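Local coordinates for protein glycosyl hydrolase (Rhizobium leguminosarum bv. trifolii, PDB 5NDX) that probably hydrolyses O-glycosidic bonds as a family 39 glycoside hydrolase, the bacterial orthologue of human alpha-L-iduronidase, at residues 53-67 with 89-103. The protein carries 2 engineered substitutions. Numbering follows the deposited sequence.
Unlike the reference sequence in segment 53-67: Leu65 (reference Val). With 8U8 ((2~{R},3~{S},4~{S},5~{R},6~{S})-6-(4-methyl-2-oxidanylidene-chromen-7-yl)oxy-3,4,5-tris(oxidanyl)oxane-2-carboxylic acid), chain N; 8U8 ((2~{R},3~{S},4~{S},5~{R},6~{S})-6-(4-methyl-2-oxidanylidene-chromen-7-yl)oxy-3,4,5-tris(oxidanyl)oxane-2-carboxylic acid), chain M.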
# COMPACT_ATOMS: atom_id res chain seq x y z
N ILE A 53 0.39 -0.65 5.22
CA ILE A 53 0.49 -1.70 4.20
C ILE A 53 0.92 -2.98 4.89
O ILE A 53 1.93 -3.00 5.61
CB ILE A 53 1.48 -1.37 3.06
CG1 ILE A 53 0.96 -0.16 2.25
CG2 ILE A 53 1.59 -2.55 2.08
CD1 ILE A 53 2.02 0.40 1.32
N LYS A 54 0.18 -4.04 4.63
CA LYS A 54 0.34 -5.31 5.35
C LYS A 54 0.69 -6.49 4.44
O LYS A 54 1.45 -7.36 4.87
CB LYS A 54 -0.93 -5.61 6.10
CG LYS A 54 -0.92 -6.86 6.97
CD LYS A 54 -2.19 -6.91 7.79
CE LYS A 54 -2.23 -8.19 8.66
NZ LYS A 54 -3.41 -8.06 9.58
N PHE A 55 0.14 -6.51 3.21
CA PHE A 55 0.32 -7.61 2.27
C PHE A 55 1.08 -7.19 1.02
O PHE A 55 0.87 -6.09 0.51
CB PHE A 55 -1.04 -8.21 1.88
CG PHE A 55 -1.77 -8.82 3.05
CD1 PHE A 55 -1.46 -10.10 3.48
CD2 PHE A 55 -2.71 -8.12 3.71
CE1 PHE A 55 -2.10 -10.67 4.57
CE2 PHE A 55 -3.38 -8.67 4.81
CZ PHE A 55 -3.07 -9.97 5.24
N LEU A 56 1.98 -8.06 0.56
CA LEU A 56 2.64 -7.92 -0.72
C LEU A 56 2.22 -9.06 -1.62
O LEU A 56 2.32 -10.23 -1.21
CB LEU A 56 4.14 -8.02 -0.56
CG LEU A 56 4.92 -6.93 0.07
CD1 LEU A 56 6.40 -7.24 -0.05
CD2 LEU A 56 4.60 -5.59 -0.60
N ARG A 57 1.80 -8.73 -2.82
CA ARG A 57 1.34 -9.69 -3.80
C ARG A 57 2.41 -9.71 -4.89
O ARG A 57 2.45 -8.83 -5.77
CB ARG A 57 -0.02 -9.30 -4.36
CG ARG A 57 -0.56 -10.25 -5.42
CD ARG A 57 -2.06 -10.05 -5.68
NE ARG A 57 -2.28 -9.93 -7.10
CZ ARG A 57 -2.64 -10.89 -7.93
NH1 ARG A 57 -2.87 -12.11 -7.51
NH2 ARG A 57 -2.74 -10.63 -9.19
N VAL A 58 3.33 -10.64 -4.78
CA VAL A 58 4.50 -10.67 -5.67
C VAL A 58 4.38 -11.86 -6.65
O VAL A 58 4.26 -13.03 -6.20
CB VAL A 58 5.80 -10.80 -4.86
CG1 VAL A 58 6.99 -10.89 -5.79
CG2 VAL A 58 5.97 -9.63 -3.86
N HIS A 59 4.47 -11.56 -7.96
CA HIS A 59 4.32 -12.57 -9.01
C HIS A 59 5.52 -13.50 -9.12
O HIS A 59 6.67 -13.06 -8.99
CB HIS A 59 4.19 -11.94 -10.41
CG HIS A 59 2.87 -11.32 -10.72
ND1 HIS A 59 1.72 -11.55 -9.98
CD2 HIS A 59 2.48 -10.54 -11.77
CE1 HIS A 59 0.71 -10.91 -10.53
NE2 HIS A 59 1.14 -10.28 -11.61
N TYR A 60 5.25 -14.76 -9.43
CA TYR A 60 6.28 -15.77 -9.77
C TYR A 60 7.22 -16.10 -8.62
O TYR A 60 8.41 -16.32 -8.82
CB TYR A 60 7.11 -15.29 -10.98
CG TYR A 60 6.29 -15.01 -12.22
CD1 TYR A 60 5.69 -16.07 -12.90
CD2 TYR A 60 6.17 -13.74 -12.75
CE1 TYR A 60 4.97 -15.88 -14.07
CE2 TYR A 60 5.44 -13.51 -13.93
CZ TYR A 60 4.85 -14.60 -14.57
OH TYR A 60 4.10 -14.47 -15.71
N LEU A 61 6.68 -16.19 -7.39
CA LEU A 61 7.50 -16.65 -6.28
C LEU A 61 8.15 -18.03 -6.58
O LEU A 61 9.31 -18.23 -6.24
CB LEU A 61 6.70 -16.69 -4.97
CG LEU A 61 6.49 -15.29 -4.36
CD1 LEU A 61 5.38 -15.35 -3.34
CD2 LEU A 61 7.78 -14.76 -3.78
N TYR A 62 7.44 -18.93 -7.24
CA TYR A 62 8.03 -20.27 -7.52
C TYR A 62 9.14 -20.29 -8.60
O TYR A 62 9.90 -21.26 -8.65
CB TYR A 62 6.94 -21.29 -7.84
CG TYR A 62 6.13 -21.79 -6.65
CD1 TYR A 62 6.72 -22.01 -5.40
CD2 TYR A 62 4.76 -22.07 -6.78
CE1 TYR A 62 6.00 -22.53 -4.32
CE2 TYR A 62 4.02 -22.57 -5.71
CZ TYR A 62 4.65 -22.81 -4.48
OH TYR A 62 3.98 -23.35 -3.41
N ASN A 63 9.29 -19.23 -9.41
CA ASN A 63 10.50 -19.10 -10.26
C ASN A 63 11.75 -18.92 -9.45
O ASN A 63 12.81 -19.07 -9.98
CB ASN A 63 10.39 -17.95 -11.27
CG ASN A 63 9.38 -18.23 -12.38
OD1 ASN A 63 8.88 -19.34 -12.52
ND2 ASN A 63 9.08 -17.23 -13.14
N LEU A 64 11.63 -18.57 -8.17
CA LEU A 64 12.78 -18.53 -7.29
C LEU A 64 13.29 -19.94 -6.91
O LEU A 64 14.41 -20.07 -6.45
CB LEU A 64 12.45 -17.76 -5.99
CG LEU A 64 12.14 -16.27 -6.20
CD1 LEU A 64 11.85 -15.56 -4.89
CD2 LEU A 64 13.24 -15.55 -7.00
N LEU A 65 12.47 -20.97 -7.08
CA LEU A 65 12.88 -22.33 -6.78
C LEU A 65 13.59 -22.94 -7.98
O LEU A 65 13.38 -22.53 -9.10
CB LEU A 65 11.67 -23.19 -6.43
CG LEU A 65 10.89 -22.87 -5.15
CD1 LEU A 65 9.89 -23.97 -4.91
CD2 LEU A 65 11.80 -22.71 -3.95
N SER A 66 14.42 -23.94 -7.73
CA SER A 66 14.91 -24.78 -8.83
C SER A 66 14.94 -26.24 -8.37
O SER A 66 15.01 -26.51 -7.16
CB SER A 66 16.27 -24.28 -9.36
OG SER A 66 17.18 -24.27 -8.28
N ALA A 67 14.78 -27.15 -9.33
CA ALA A 67 14.80 -28.60 -9.05
C ALA A 67 16.19 -28.97 -8.62
O ALA A 67 17.15 -28.65 -9.32
CB ALA A 67 14.46 -29.41 -10.29
N ARG A 89 7.69 -6.79 8.62
CA ARG A 89 6.31 -6.90 9.07
C ARG A 89 5.34 -6.88 7.92
O ARG A 89 4.31 -6.26 7.98
CB ARG A 89 6.00 -5.79 10.10
CG ARG A 89 7.03 -5.72 11.25
CD ARG A 89 6.59 -4.78 12.38
NE ARG A 89 6.55 -3.37 11.95
CZ ARG A 89 7.54 -2.48 12.05
NH1 ARG A 89 8.71 -2.84 12.57
NH2 ARG A 89 7.39 -1.22 11.62
N LEU A 90 5.69 -7.57 6.85
CA LEU A 90 4.82 -7.72 5.70
C LEU A 90 4.49 -9.20 5.56
O LEU A 90 5.28 -10.05 5.95
CB LEU A 90 5.51 -7.17 4.48
CG LEU A 90 5.70 -5.64 4.60
CD1 LEU A 90 6.71 -5.15 3.60
CD2 LEU A 90 4.37 -4.89 4.46
N LYS A 91 3.32 -9.49 5.02
CA LYS A 91 2.85 -10.83 4.77
C LYS A 91 2.65 -11.05 3.31
O LYS A 91 2.16 -10.18 2.62
CB LYS A 91 1.52 -11.04 5.48
CG LYS A 91 1.65 -10.85 7.00
CD LYS A 91 0.34 -10.79 7.70
CE LYS A 91 0.49 -10.46 9.20
NZ LYS A 91 1.22 -11.57 9.83
N PRO A 92 2.94 -12.27 2.82
CA PRO A 92 2.64 -12.49 1.42
C PRO A 92 1.15 -12.74 1.13
O PRO A 92 0.46 -13.48 1.84
CB PRO A 92 3.49 -13.72 1.10
CG PRO A 92 3.62 -14.41 2.38
CD PRO A 92 3.82 -13.32 3.36
N PHE A 93 0.69 -12.10 0.07
CA PHE A 93 -0.54 -12.47 -0.60
C PHE A 93 0.03 -13.37 -1.70
O PHE A 93 0.48 -12.89 -2.73
CB PHE A 93 -1.27 -11.22 -1.11
CG PHE A 93 -2.61 -11.46 -1.74
CD1 PHE A 93 -3.22 -12.71 -1.78
CD2 PHE A 93 -3.27 -10.39 -2.35
CE1 PHE A 93 -4.45 -12.89 -2.40
CE2 PHE A 93 -4.49 -10.57 -2.98
CZ PHE A 93 -5.10 -11.82 -2.98
N PHE A 94 0.10 -14.67 -1.36
CA PHE A 94 1.00 -15.64 -1.98
C PHE A 94 0.30 -16.27 -3.17
O PHE A 94 -0.57 -17.13 -3.00
CB PHE A 94 1.36 -16.74 -0.94
CG PHE A 94 2.59 -17.54 -1.27
CD1 PHE A 94 2.70 -18.26 -2.45
CD2 PHE A 94 3.64 -17.62 -0.37
CE1 PHE A 94 3.85 -18.99 -2.74
CE2 PHE A 94 4.79 -18.35 -0.66
CZ PHE A 94 4.88 -19.04 -1.83
N GLU A 95 0.68 -15.84 -4.37
CA GLU A 95 0.17 -16.44 -5.58
C GLU A 95 0.96 -17.71 -5.81
O GLU A 95 2.21 -17.68 -5.85
CB GLU A 95 0.34 -15.52 -6.79
CG GLU A 95 -0.33 -14.17 -6.61
CD GLU A 95 0.03 -13.21 -7.73
OE1 GLU A 95 1.13 -12.59 -7.65
OE2 GLU A 95 -0.76 -13.14 -8.70
N LEU A 96 0.23 -18.81 -5.95
CA LEU A 96 0.87 -20.12 -6.17
C LEU A 96 1.21 -20.21 -7.67
O LEU A 96 0.46 -20.75 -8.47
CB LEU A 96 -0.07 -21.23 -5.71
CG LEU A 96 -0.29 -21.22 -4.19
CD1 LEU A 96 -1.42 -22.16 -3.77
CD2 LEU A 96 0.97 -21.52 -3.41
N MET A 97 2.37 -19.67 -8.02
CA MET A 97 2.63 -19.26 -9.36
C MET A 97 4.10 -19.27 -9.64
O MET A 97 4.93 -18.85 -8.82
CB MET A 97 2.07 -17.84 -9.48
CG MET A 97 2.49 -16.99 -10.65
SD MET A 97 1.86 -15.27 -10.48
CE MET A 97 2.31 -14.71 -12.13
N GLY A 98 4.42 -19.69 -10.86
CA GLY A 98 5.79 -19.86 -11.32
C GLY A 98 6.03 -21.33 -11.64
O GLY A 98 5.15 -22.18 -11.42
N ASN A 99 7.23 -21.64 -12.12
CA ASN A 99 7.49 -22.97 -12.70
C ASN A 99 8.93 -23.36 -12.43
O ASN A 99 9.82 -23.06 -13.24
CB ASN A 99 7.20 -22.95 -14.21
CG ASN A 99 7.25 -24.33 -14.84
OD1 ASN A 99 7.46 -25.35 -14.17
ND2 ASN A 99 7.02 -24.38 -16.13
N PRO A 100 9.18 -23.99 -11.30
CA PRO A 100 10.58 -24.23 -10.93
C PRO A 100 11.33 -25.10 -11.97
O PRO A 100 10.88 -26.20 -12.26
CB PRO A 100 10.48 -24.95 -9.60
CG PRO A 100 9.10 -24.61 -9.08
CD PRO A 100 8.26 -24.56 -10.31
N SER A 101 12.43 -24.56 -12.49
CA SER A 101 13.24 -25.19 -13.53
C SER A 101 12.41 -25.62 -14.75
O SER A 101 12.70 -26.64 -15.32
CB SER A 101 13.99 -26.40 -12.96
OG SER A 101 14.78 -26.07 -11.85
N GLY A 102 11.36 -24.88 -15.11
CA GLY A 102 10.46 -25.29 -16.20
C GLY A 102 9.82 -26.68 -16.10
O GLY A 102 9.32 -27.20 -17.07
N LEU A 103 9.80 -27.29 -14.93
CA LEU A 103 9.34 -28.67 -14.77
C LEU A 103 7.89 -28.94 -15.12
O LEU A 103 7.56 -30.07 -15.42
CB LEU A 103 9.49 -29.15 -13.33
CG LEU A 103 10.75 -29.89 -12.94
CD1 LEU A 103 12.00 -29.25 -13.52
CD2 LEU A 103 10.79 -29.95 -11.42
C15 8U8 N . -7.22 -12.15 0.01
C13 8U8 N . -8.05 -11.91 1.11
C14 8U8 N . -9.19 -12.67 1.30
C16 8U8 N . -9.97 -12.48 2.43
O9 8U8 N . -11.01 -13.12 2.56
O8 8U8 N . -9.66 -11.51 3.33
C11 8U8 N . -8.52 -10.80 3.19
C10 8U8 N . -8.25 -9.92 4.21
C12 8U8 N . -7.70 -10.97 2.09
C7 8U8 N . -6.54 -10.20 2.03
C8 8U8 N . -6.26 -9.30 3.05
C9 8U8 N . -7.10 -9.15 4.15
O2 8U8 N . -6.77 -8.26 5.14
C5 8U8 N . -7.36 -8.42 6.46
O1 8U8 N . -8.59 -7.68 6.32
C1 8U8 N . -9.41 -7.48 7.49
C6 8U8 N . -9.96 -8.85 8.04
O7 8U8 N . -10.08 -9.81 7.26
O6 8U8 N . -10.20 -8.90 9.26
C2 8U8 N . -8.53 -6.77 8.51
O5 8U8 N . -9.24 -6.47 9.75
C3 8U8 N . -7.26 -7.60 8.80
O4 8U8 N . -6.45 -6.86 9.67
C4 8U8 N . -6.48 -7.83 7.50
O3 8U8 N . -5.36 -8.69 7.71
C15 8U8 M . -2.08 -9.04 -21.53
C13 8U8 M . -3.19 -8.64 -20.75
C14 8U8 M . -4.47 -8.78 -21.29
C16 8U8 M . -5.59 -8.43 -20.54
O9 8U8 M . -6.69 -8.55 -21.09
O8 8U8 M . -5.47 -7.93 -19.26
C11 8U8 M . -4.24 -7.89 -18.66
C10 8U8 M . -4.16 -7.50 -17.31
C12 8U8 M . -3.08 -8.23 -19.40
C7 8U8 M . -1.84 -8.20 -18.73
C8 8U8 M . -1.76 -7.82 -17.39
C9 8U8 M . -2.92 -7.46 -16.67
O2 8U8 M . -2.89 -7.11 -15.33
C5 8U8 M . -1.72 -6.54 -14.64
O1 8U8 M . -1.19 -5.47 -15.43
C1 8U8 M . 0.08 -5.01 -15.15
C6 8U8 M . -0.06 -3.61 -15.33
O7 8U8 M . 0.95 -3.00 -15.64
O6 8U8 M . -1.17 -3.15 -15.12
C2 8U8 M . 0.59 -5.20 -13.69
O5 8U8 M . -0.03 -4.20 -12.85
C3 8U8 M . 0.38 -6.67 -13.13
O4 8U8 M . 1.61 -7.28 -12.95
C4 8U8 M . -0.53 -7.52 -14.07
O3 8U8 M . -0.96 -8.74 -13.32
O HOH W 1 3.00 -3.76 8.05
O HOH W 2 3.85 -15.73 -6.84
O HOH W 3 2.57 -13.65 -4.32
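Glu95 holds His59 by a short hydrogen bond, ND1 to OE1 at 2.6 Å, made through the syn lone pair of the carboxylate and lying in the imidazole plane. The two flat groups are turned 40° apart. At the far edge of the same ring, NE2 donates an almost straight bond (167°) to O3 of the 8U8 molecule of chain M, 3.1 Å away. The other carboxylate oxygen, OE2, sits over a face of the Arg57 guanidinium and forms a salt bridge with its NH1, though the position of NH1 is doubtful; Glu142, Asp264 and Glu265 share that arginine. Met97, with CG anti to the backbone N (chi1 164°) and the rest of its chain extended, brings its methyl CE over the centre of the Tyr60 ring, 3.5 Å from the centroid, and also over the His59 face. Strands 55-58 and 91-95 run parallel as neighbours in the TIM barrel, joined by bonds such as Phe93 N to Leu56 O (2.8 Å). On the helix-facing side, Leu61 CD1 stands squarely over the Phe94 ring, 3.8 Å from its centroid. With ND1 committed to Glu95, His59 is fixed in rotation and presents NE2 to the ligand.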